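Programmed cell death 6-interacting protein (Homo sapiens, PDB 5WA1) uses its Bro1 domain, the part present here, to bind ESCRT-III CHMP4 proteins, and as a whole serves multivesicular body biogenesis, membrane repair and cytokinesis. Local coordinates at residues A157-D162 with K168-H173. Numbering follows the deposited sequence.
Sequences AEQNLD and KIAAKH
Q159 lies across I169 and A170, its side chain crossing that of I169 at about a right angle. CB of Q159 comes to 4.2 Å from A170 CB. CG of Q159, set beside the backbone N by chi1 of -64°, meets the CG2 methyl of I169 at 3.7 Å. A bend at chi2 (-52°) lays the amide face-on over the same methyl, with CD of Q159 3.5 Å from I169 CG2. At the tip, OE1 of Q159 packs 3.6 Å from CD1 of I169, while NE2 of Q159 still lies 3.8 Å from I169 CG2 and also donates a hydrogen bond to the carbonyl oxygen of I155, in the last turn of helix 137-157. This bond ties the amide to the preceding helix while CB, CG and CD of Q159 pack on the next. The loop belongs to a helix-loop-helix hairpin of the Bro1 domain, joining helix 137-157 to helix 164-191, whose H173 packs on A152, I155 and A156 of the former. Farther along, an Asx turn at N160, whose OD1 accepts from D162 N at 2.9 Å, brackets L161. That leucine sends its CD2 methyl to A170 CB, 4.1 Å away, and also packs on F25 and on L222 of helix 202-226; A170 touches V219 of that helix. A further face of helix 164-191 meets the bound peptide, where K168 and A171 each pack on an aromatic peptide side chain.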
ATOM      1  N   ALA A 157       8.347  -2.052   0.558  1.00 44.41           N
ATOM      2  CA  ALA A 157       9.221  -1.415  -0.419  1.00 53.82           C
ATOM      3  C   ALA A 157      10.687  -1.778  -0.217  1.00 58.79           C
ATOM      4  O   ALA A 157      11.483  -1.620  -1.148  1.00 62.79           O
ATOM      5  CB  ALA A 157       9.038   0.103  -0.364  1.00 53.74           C
ATOM      6  N   GLU A 158      11.064  -2.264   0.964  1.00 56.89           N
ATOM      7  CA  GLU A 158      12.445  -2.634   1.245  1.00 52.62           C
ATOM      8  C   GLU A 158      12.766  -4.074   0.884  1.00 49.92           C
ATOM      9  O   GLU A 158      13.921  -4.488   1.029  1.00 56.16           O
ATOM     10  CB  GLU A 158      12.764  -2.413   2.727  1.00 64.67           C
ATOM     11  CG  GLU A 158      13.418  -1.084   3.018  1.00 77.12           C
ATOM     12  CD  GLU A 158      13.576  -0.831   4.500  1.00 94.89           C
ATOM     13  OE1 GLU A 158      14.226   0.172   4.858  1.00105.20           O
ATOM     14  OE2 GLU A 158      13.048  -1.630   5.306  1.00 98.13           O
ATOM     15  N   GLN A 159      11.792  -4.849   0.431  1.00 50.00           N
ATOM     16  CA  GLN A 159      12.019  -6.273   0.245  1.00 55.09           C
ATOM     17  C   GLN A 159      12.845  -6.528  -1.011  1.00 54.53           C
ATOM     18  O   GLN A 159      12.739  -5.803  -2.004  1.00 54.66           O
ATOM     19  CB  GLN A 159      10.688  -7.016   0.177  1.00 55.73           C
ATOM     20  CG  GLN A 159       9.907  -6.932   1.483  1.00 51.98           C
ATOM     21  CD  GLN A 159      10.743  -7.356   2.677  1.00 56.63           C
ATOM     22  OE1 GLN A 159      11.318  -8.445   2.692  1.00 60.66           O
ATOM     23  NE2 GLN A 159      10.826  -6.488   3.684  1.00 51.51           N
ATOM     24  N   ASN A 160      13.700  -7.545  -0.938  1.00 60.55           N
ATOM     25  CA  ASN A 160      14.445  -8.010  -2.100  1.00 59.44           C
ATOM     26  C   ASN A 160      13.487  -8.798  -2.974  1.00 53.74           C
ATOM     27  O   ASN A 160      13.038  -9.885  -2.597  1.00 57.77           O
ATOM     28  CB  ASN A 160      15.637  -8.857  -1.669  1.00 57.06           C
ATOM     29  CG  ASN A 160      16.326  -9.554  -2.840  1.00 74.30           C
ATOM     30  OD1 ASN A 160      16.172  -9.166  -4.002  1.00 73.38           O
ATOM     31  ND2 ASN A 160      17.089 -10.597  -2.532  1.00 76.29           N
ATOM     32  N   LEU A 161      13.145  -8.243  -4.126  1.00 52.01           N
ATOM     33  CA  LEU A 161      12.173  -8.900  -4.980  1.00 52.79           C
ATOM     34  C   LEU A 161      12.806  -9.951  -5.880  1.00 64.10           C
ATOM     35  O   LEU A 161      12.090 -10.584  -6.662  1.00 59.71           O
ATOM     36  CB  LEU A 161      11.426  -7.856  -5.802  1.00 49.78           C
ATOM     37  CG  LEU A 161      10.749  -6.797  -4.928  1.00 56.36           C
ATOM     38  CD1 LEU A 161       9.857  -5.947  -5.789  1.00 56.79           C
ATOM     39  CD2 LEU A 161       9.960  -7.433  -3.782  1.00 52.97           C
ATOM     40  N   ASP A 162      14.122 -10.142  -5.786  1.00 61.84           N
ATOM     41  CA  ASP A 162      14.810 -11.259  -6.420  1.00 71.77           C
ATOM     42  C   ASP A 162      14.761 -12.512  -5.551  1.00 79.66           C
ATOM     43  O   ASP A 162      15.429 -13.507  -5.848  1.00 86.36           O
ATOM     44  CB  ASP A 162      16.259 -10.858  -6.726  1.00 79.63           C
ATOM     45  CG  ASP A 162      16.990 -11.872  -7.594  1.00104.44           C
ATOM     46  OD1 ASP A 162      16.618 -12.032  -8.776  1.00104.02           O
ATOM     47  OD2 ASP A 162      17.949 -12.501  -7.092  1.00116.81           O
ATOM     48  N   LYS A 168       6.891 -12.426  -1.234  1.00 49.51           N
ATOM     49  CA  LYS A 168       5.707 -12.758  -0.446  1.00 56.48           C
ATOM     50  C   LYS A 168       5.486 -11.755   0.684  1.00 55.80           C
ATOM     51  O   LYS A 168       4.342 -11.377   0.967  1.00 51.44           O
ATOM     52  CB  LYS A 168       5.837 -14.181   0.099  1.00 55.82           C
ATOM     53  CG  LYS A 168       4.580 -14.740   0.749  1.00 70.54           C
ATOM     54  CD  LYS A 168       4.541 -16.280   0.681  1.00 82.90           C
ATOM     55  CE  LYS A 168       5.788 -16.919   1.276  1.00 85.80           C
ATOM     56  NZ  LYS A 168       5.676 -18.413   1.430  1.00 78.55           N
ATOM     57  N   ILE A 169       6.562 -11.309   1.337  1.00 55.64           N
ATOM     58  CA  ILE A 169       6.429 -10.272   2.361  1.00 59.27           C
ATOM     59  C   ILE A 169       5.841  -8.999   1.755  1.00 55.41           C
ATOM     60  O   ILE A 169       4.921  -8.388   2.314  1.00 51.18           O
ATOM     61  CB  ILE A 169       7.787 -10.000   3.033  1.00 55.34           C
ATOM     62  CG1 ILE A 169       8.212 -11.199   3.878  1.00 59.01           C
ATOM     63  CG2 ILE A 169       7.724  -8.709   3.865  1.00 54.90           C
ATOM     64  CD1 ILE A 169       9.620 -11.104   4.454  1.00 69.96           C
ATOM     65  N   ALA A 170       6.369  -8.578   0.602  1.00 50.45           N
ATOM     66  CA  ALA A 170       5.876  -7.358  -0.028  1.00 46.80           C
ATOM     67  C   ALA A 170       4.418  -7.498  -0.443  1.00 42.94           C
ATOM     68  O   ALA A 170       3.620  -6.573  -0.250  1.00 40.76           O
ATOM     69  CB  ALA A 170       6.744  -6.997  -1.238  1.00 42.58           C
ATOM     70  N   ALA A 171       4.048  -8.645  -1.016  1.00 44.56           N
ATOM     71  CA  ALA A 171       2.664  -8.844  -1.435  1.00 47.77           C
ATOM     72  C   ALA A 171       1.715  -8.763  -0.246  1.00 48.71           C
ATOM     73  O   ALA A 171       0.658  -8.125  -0.326  1.00 48.08           O
ATOM     74  CB  ALA A 171       2.513 -10.193  -2.138  1.00 48.46           C
ATOM     75  N   LYS A 172       2.086  -9.401   0.864  1.00 44.93           N
ATOM     76  CA  LYS A 172       1.251  -9.378   2.063  1.00 44.61           C
ATOM     77  C   LYS A 172       1.166  -7.977   2.657  1.00 47.67           C
ATOM     78  O   LYS A 172       0.080  -7.523   3.035  1.00 45.02           O
ATOM     79  CB  LYS A 172       1.797 -10.383   3.084  1.00 48.63           C
ATOM     80  CG  LYS A 172       0.904 -10.625   4.297  1.00 70.06           C
ATOM     81  CD  LYS A 172       1.311 -11.918   5.024  1.00 85.50           C
ATOM     82  CE  LYS A 172       1.467 -13.075   4.028  1.00 95.24           C
ATOM     83  NZ  LYS A 172       2.034 -14.310   4.647  1.00106.38           N
ATOM     84  N   HIS A 173       2.291  -7.259   2.720  1.00 42.92           N
ATOM     85  CA  HIS A 173       2.285  -5.950   3.371  1.00 41.89           C
ATOM     86  C   HIS A 173       1.598  -4.874   2.528  1.00 42.95           C
ATOM     87  O   HIS A 173       0.936  -3.985   3.087  1.00 41.64           O
ATOM     88  CB  HIS A 173       3.718  -5.548   3.721  1.00 44.07           C
ATOM     89  CG  HIS A 173       4.238  -6.210   4.965  1.00 50.64           C
ATOM     90  ND1 HIS A 173       4.253  -7.580   5.129  1.00 57.12           N
ATOM     91  CD2 HIS A 173       4.750  -5.692   6.106  1.00 58.32           C
ATOM     92  CE1 HIS A 173       4.760  -7.874   6.313  1.00 63.00           C
ATOM     93  NE2 HIS A 173       5.068  -6.747   6.925  1.00 52.57           N
TER